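Local atomic coordinates of peptidoglycan synthase activator LpoP (Pseudomonas aeruginosa, PDB entry 6W5Q), a protein that activates a peptidoglycan synthase in cell-wall synthesis, probably through direct protein binding, this chain being its globular C-terminal domain with tetratricopeptide repeats. Residues 52-56 with 71-75; 90-95 with 109-114. One frame throughout, in Å; residues are numbered along the deposited sequence.

Contact 1: 52-56 with 71-75; sequences LYRLA and VARRG
L52 and A56 pack against V71, A72 and G75 in a buried, almost wholly apolar contact between two consecutive antiparallel helices, 49-61 and 65-78, near the centre of the tetratricopeptide-repeat domain. The local axes run at 166° and approach to 8.3 Å, a spacing that small residues make possible. G75 is the clearest case: lacking a side chain, it lets L52 lie directly against its backbone, with L52 CD1 3.5 Å from G75 CA. One turn along, the methyl groups of two alanines meet, A56 CB lying 3.8 Å from A72 CB.

V71 packs beside these two meeting points. Its CG1, anti to the backbone N (chi1 176°), reaches to the facing helix and comes within 3.4 Å of L52 O, while also touching L52 CD2, L55 CB and A56 CB. The valine methyl thus covers a carbonyl that already accepts one helical bond, from A56 N. A beta-branched residue suits this place because its bulk starts close to the main chain.

At the border, R74 runs across L52 at about a right angle, and L52 CD2 lies 3.6 Å from R74 NH2, over one face of the guanidinium. The bend at chi3 (65°) carries that flat group back over the leucine, where NH2 bonds to Q42 and NH1 to Y78. Since no hydrogen bond joins the two segments, their mutual fit depends on close apolar packing, with the arginine's N-H groups bonded to partners outside them.

Contact 2: 90-95 with 109-114; sequences WELIAQ and ARQKAK. With SO4 (sulfate ion), chain J.
W90 and K112 make a CH-pi contact across this antiparallel helix pair. K112 CD sits over the six-membered ring of W90, 3.6 Å from its centroid, and K112 CB lies over the same face. The extended lysine chain continues past the indole, and K112 NZ donates a hydrogen bond of 2.9 Å to O4 of a sulfate ion, probably from the crystallisation liquor. Sulfate O3 lies at the ring edge, 3.3 Å from W90 CH2.

The ionic part is a side-on grip: R110 NE and R110 NH2 bond to E91 OE1 and E91 OE2 respectively, each at 2.9 Å. The carboxylate and guanidinium planes are 32° apart, so the pairing is not flat. A bend at chi2 (59°) turns the glutamate toward the arginine, and K114 adds a long salt bridge to OE1. R110 NH1 also forms a salt bridge with E98, so two acids hold the guanidinium.

Alanines allow the close approach. A94 CB lies 3.7 Å above the centre of the R110 guanidinium and also meets A109 CB, while A113 CB touches W90 CB. Helix 103-114 thus packs on helix 83-99, whose I93 and L92 contact helices 65-78 and 49-61.

How the contacts relate
Both segments of contact 1 come before those of contact 2 in the chain, and the centres of the two contacts are 13 Å apart. Each pairs consecutive antiparallel helices, as in tetratricopeptide repeats, and helix 83-99 bridges them. Its L92 and I93 pack against the residues of contact 1: L92 CD2 lies 3.4 Å from Y53 O and 3.8 Å from A56 CB, while I93 CG1 lies 3.7 Å from A72 CB. Contact 1 is near the chain's centre and apolar, whereas contact 2, whose centre lies about 12 Å from that of the chain, adds salt bridges and carries the sulfate at its margin.

Contact 1: 52-56 with 71-75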
loop_
_atom_site.group_PDB
_atom_site.type_symbol
_atom_site.label_atom_id
_atom_site.label_comp_id
_atom_site.label_asym_id
_atom_site.label_seq_id
_atom_site.Cartn_x
_atom_site.Cartn_y
_atom_site.Cartn_z
ATOM N N LEU A 52 5.212 1.417 0.989
ATOM C CA LEU A 52 3.932 2.124 0.925
ATOM C C LEU A 52 2.811 1.198 0.473
ATOM O O LEU A 52 1.684 1.269 0.985
ATOM C CB LEU A 52 4.068 3.337 -0.006
ATOM C CG LEU A 52 5.071 4.328 0.599
ATOM C CD1 LEU A 52 5.399 5.474 -0.299
ATOM C CD2 LEU A 52 4.567 4.852 1.932
ATOM N N TYR A 53 3.116 0.295 -0.462
ATOM C CA TYR A 53 2.137 -0.686 -0.914
ATOM C C TYR A 53 1.597 -1.518 0.247
ATOM O O TYR A 53 0.382 -1.701 0.387
ATOM C CB TYR A 53 2.770 -1.589 -1.966
ATOM C CG TYR A 53 1.845 -2.690 -2.421
ATOM C CD1 TYR A 53 0.844 -2.434 -3.353
ATOM C CD2 TYR A 53 1.976 -3.984 -1.927
ATOM C CE1 TYR A 53 -0.008 -3.441 -3.787
ATOM C CE2 TYR A 53 1.132 -4.997 -2.350
ATOM C CZ TYR A 53 0.140 -4.718 -3.283
ATOM O OH TYR A 53 -0.707 -5.716 -3.707
ATOM N N ARG A 54 2.491 -2.035 1.087
ATOM C CA ARG A 54 2.053 -2.843 2.224
ATOM C C ARG A 54 1.359 -1.986 3.267
ATOM O O ARG A 54 0.414 -2.437 3.929
ATOM C CB ARG A 54 3.252 -3.557 2.862
ATOM C CG ARG A 54 4.147 -4.218 1.856
ATOM C CD ARG A 54 4.824 -5.449 2.400
ATOM N NE ARG A 54 5.523 -6.132 1.320
ATOM C CZ ARG A 54 5.952 -7.387 1.366
ATOM N NH1 ARG A 54 5.765 -8.130 2.456
ATOM N NH2 ARG A 54 6.567 -7.900 0.311
ATOM N N LEU A 55 1.857 -0.768 3.471
ATOM C CA LEU A 55 1.223 0.137 4.418
ATOM C C LEU A 55 -0.206 0.458 3.988
ATOM O O LEU A 55 -1.137 0.399 4.797
ATOM C CB LEU A 55 2.068 1.405 4.550
ATOM C CG LEU A 55 1.581 2.421 5.585
ATOM C CD1 LEU A 55 1.166 1.707 6.854
ATOM C CD2 LEU A 55 2.654 3.489 5.860
ATOM N N ALA A 56 -0.407 0.754 2.699
ATOM C CA ALA A 56 -1.758 1.016 2.209
ATOM C C ALA A 56 -2.641 -0.207 2.391
ATOM O O ALA A 56 -3.829 -0.087 2.697
ATOM C CB ALA A 56 -1.709 1.435 0.735
ATOM N N VAL A 71 -1.762 6.932 0.881
ATOM C CA VAL A 71 -0.493 6.212 0.960
ATOM C C VAL A 71 -0.203 5.517 -0.358
ATOM O O VAL A 71 0.910 5.606 -0.891
ATOM C CB VAL A 71 -0.512 5.206 2.120
ATOM C CG1 VAL A 71 0.792 4.387 2.138
ATOM C CG2 VAL A 71 -0.758 5.932 3.428
ATOM N N ALA A 72 -1.201 4.820 -0.905
ATOM C CA ALA A 72 -1.005 4.129 -2.178
ATOM C C ALA A 72 -0.730 5.116 -3.309
ATOM O O ALA A 72 0.086 4.843 -4.206
ATOM C CB ALA A 72 -2.224 3.268 -2.504
ATOM N N ARG A 73 -1.407 6.272 -3.284
ATOM C CA ARG A 73 -1.175 7.279 -4.314
ATOM C C ARG A 73 0.211 7.871 -4.179
ATOM O O ARG A 73 0.831 8.252 -5.176
ATOM C CB ARG A 73 -2.244 8.374 -4.246
ATOM C CG ARG A 73 -3.534 8.010 -4.946
ATOM C CD ARG A 73 -4.143 9.231 -5.645
ATOM N NE ARG A 73 -5.005 8.885 -6.788
ATOM C CZ ARG A 73 -6.311 8.675 -6.677
ATOM N NH1 ARG A 73 -6.884 8.776 -5.491
ATOM N NH2 ARG A 73 -7.041 8.360 -7.730
ATOM N N ARG A 74 0.722 7.929 -2.953
ATOM C CA ARG A 74 2.096 8.366 -2.766
ATOM C C ARG A 74 3.073 7.298 -3.258
ATOM O O ARG A 74 4.015 7.605 -3.991
ATOM C CB ARG A 74 2.341 8.728 -1.292
ATOM C CG ARG A 74 3.657 9.451 -1.073
ATOM C CD ARG A 74 3.656 10.291 0.195
ATOM N NE ARG A 74 3.544 9.482 1.399
ATOM C CZ ARG A 74 4.582 8.943 2.032
ATOM N NH1 ARG A 74 5.823 9.109 1.568
ATOM N NH2 ARG A 74 4.379 8.228 3.127
ATOM N N GLY A 75 2.871 6.040 -2.866
ATOM C CA GLY A 75 3.724 4.973 -3.385
ATOM C C GLY A 75 3.816 4.990 -4.898
ATOM O O GLY A 75 4.900 4.833 -5.471
#

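Contact 2: 90-95 with 109-114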
loop_
_atom_site.group_PDB
_atom_site.type_symbol
_atom_site.label_atom_id
_atom_site.label_comp_id
_atom_site.label_asym_id
_atom_site.label_seq_id
_atom_site.Cartn_x
_atom_site.Cartn_y
_atom_site.Cartn_z
ATOM N N TRP A 90 -2.622 0.676 -8.105
ATOM C CA TRP A 90 -3.895 1.148 -8.643
ATOM C C TRP A 90 -5.061 0.280 -8.171
ATOM O O TRP A 90 -6.125 0.805 -7.820
ATOM C CB TRP A 90 -3.850 1.205 -10.168
ATOM C CG TRP A 90 -3.229 2.456 -10.704
ATOM C CD1 TRP A 90 -2.135 2.540 -11.519
ATOM C CD2 TRP A 90 -3.668 3.812 -10.480
ATOM N NE1 TRP A 90 -1.866 3.859 -11.813
ATOM C CE2 TRP A 90 -2.792 4.658 -11.194
ATOM C CE3 TRP A 90 -4.717 4.388 -9.751
ATOM C CZ2 TRP A 90 -2.924 6.046 -11.193
ATOM C CZ3 TRP A 90 -4.843 5.778 -9.750
ATOM C CH2 TRP A 90 -3.948 6.588 -10.463
ATOM N N GLU A 91 -4.878 -1.048 -8.147
ATOM C CA GLU A 91 -5.928 -1.923 -7.625
ATOM C C GLU A 91 -6.256 -1.584 -6.175
ATOM O O GLU A 91 -7.427 -1.545 -5.791
ATOM C CB GLU A 91 -5.521 -3.395 -7.748
ATOM C CG GLU A 91 -6.507 -4.337 -7.061
ATOM C CD GLU A 91 -7.941 -4.222 -7.625
ATOM O OE1 GLU A 91 -8.104 -3.855 -8.815
ATOM O OE2 GLU A 91 -8.916 -4.501 -6.875
ATOM N N LEU A 92 -5.231 -1.316 -5.360
ATOM C CA LEU A 92 -5.468 -0.838 -4.002
ATOM C C LEU A 92 -6.258 0.463 -4.000
ATOM O O LEU A 92 -7.140 0.666 -3.160
ATOM C CB LEU A 92 -4.137 -0.632 -3.277
ATOM C CG LEU A 92 -3.630 -1.752 -2.373
ATOM C CD1 LEU A 92 -3.548 -3.081 -3.129
ATOM C CD2 LEU A 92 -2.272 -1.361 -1.747
ATOM N N ILE A 93 -5.934 1.376 -4.912
ATOM C CA ILE A 93 -6.645 2.651 -4.959
ATOM C C ILE A 93 -8.105 2.435 -5.356
ATOM O O ILE A 93 -9.013 3.055 -4.791
ATOM C CB ILE A 93 -5.918 3.615 -5.917
ATOM C CG1 ILE A 93 -4.556 3.997 -5.334
ATOM C CG2 ILE A 93 -6.781 4.842 -6.235
ATOM C CD1 ILE A 93 -3.654 4.714 -6.294
ATOM N N ALA A 94 -8.346 1.548 -6.331
ATOM C CA ALA A 94 -9.703 1.179 -6.716
ATOM C C ALA A 94 -10.482 0.657 -5.521
ATOM O O ALA A 94 -11.643 1.022 -5.304
ATOM C CB ALA A 94 -9.665 0.116 -7.820
ATOM N N GLN A 95 -9.855 -0.216 -4.735
ATOM C CA GLN A 95 -10.550 -0.815 -3.603
ATOM C C GLN A 95 -10.827 0.212 -2.531
ATOM O O GLN A 95 -11.868 0.151 -1.870
ATOM C CB GLN A 95 -9.731 -1.970 -3.048
ATOM C CG GLN A 95 -9.520 -3.065 -4.047
ATOM C CD GLN A 95 -8.883 -4.260 -3.423
ATOM O OE1 GLN A 95 -8.475 -5.199 -4.119
ATOM N NE2 GLN A 95 -8.774 -4.244 -2.094
ATOM N N ALA A 109 -9.670 3.718 -11.739
ATOM C CA ALA A 109 -8.387 3.275 -11.212
ATOM C C ALA A 109 -8.034 1.905 -11.757
ATOM O O ALA A 109 -6.888 1.671 -12.151
ATOM C CB ALA A 109 -8.422 3.261 -9.685
ATOM N N ARG A 110 -9.017 0.998 -11.819
ATOM C CA ARG A 110 -8.769 -0.323 -12.381
ATOM C C ARG A 110 -8.443 -0.233 -13.857
ATOM O O ARG A 110 -7.799 -1.137 -14.401
ATOM C CB ARG A 110 -9.985 -1.229 -12.187
ATOM C CG ARG A 110 -10.340 -1.476 -10.748
ATOM C CD ARG A 110 -11.030 -2.824 -10.542
ATOM N NE ARG A 110 -10.910 -3.242 -9.143
ATOM C CZ ARG A 110 -11.793 -2.946 -8.196
ATOM N NH1 ARG A 110 -12.886 -2.247 -8.503
ATOM N NH2 ARG A 110 -11.585 -3.353 -6.945
ATOM N N GLN A 111 -8.905 0.835 -14.519
ATOM C CA GLN A 111 -8.532 1.082 -15.910
ATOM C C GLN A 111 -7.046 1.395 -16.036
ATOM O O GLN A 111 -6.397 0.979 -17.005
ATOM C CB GLN A 111 -9.349 2.240 -16.474
ATOM C CG GLN A 111 -10.407 1.875 -17.456
ATOM C CD GLN A 111 -10.861 3.083 -18.252
ATOM O OE1 GLN A 111 -10.263 4.158 -18.165
ATOM N NE2 GLN A 111 -11.915 2.913 -19.036
ATOM N N LYS A 112 -6.497 2.148 -15.072
ATOM C CA LYS A 112 -5.081 2.508 -15.112
ATOM C C LYS A 112 -4.200 1.335 -14.739
ATOM O O LYS A 112 -3.065 1.241 -15.215
ATOM C CB LYS A 112 -4.794 3.691 -14.182
ATOM C CG LYS A 112 -5.818 4.779 -14.288
ATOM C CD LYS A 112 -5.444 6.049 -13.583
ATOM C CE LYS A 112 -6.572 7.075 -13.784
ATOM N NZ LYS A 112 -6.535 8.187 -12.802
ATOM N N ALA A 113 -4.696 0.447 -13.881
ATOM C CA ALA A 113 -3.951 -0.757 -13.554
ATOM C C ALA A 113 -3.794 -1.649 -14.780
ATOM O O ALA A 113 -2.763 -2.313 -14.934
ATOM C CB ALA A 113 -4.652 -1.500 -12.413
ATOM N N LYS A 114 -4.786 -1.649 -15.674
ATOM C CA LYS A 114 -4.793 -2.562 -16.812
ATOM C C LYS A 114 -3.978 -2.037 -17.982
ATOM O O LYS A 114 -3.516 -2.835 -18.805
ATOM C CB LYS A 114 -6.234 -2.850 -17.264
ATOM C CG LYS A 114 -6.942 -4.011 -16.519
ATOM C CD LYS A 114 -6.664 -4.005 -15.005
ATOM C CE LYS A 114 -7.752 -4.684 -14.179
ATOM N NZ LYS A 114 -7.776 -4.138 -12.780
HETATM S S SO4 J . -3.992 10.380 -11.676
HETATM O O1 SO4 J . -5.232 10.275 -10.900
HETATM O O2 SO4 J . -3.652 11.791 -11.853
HETATM O O3 SO4 J . -2.897 9.718 -10.965
HETATM O O4 SO4 J . -4.142 9.744 -12.987
#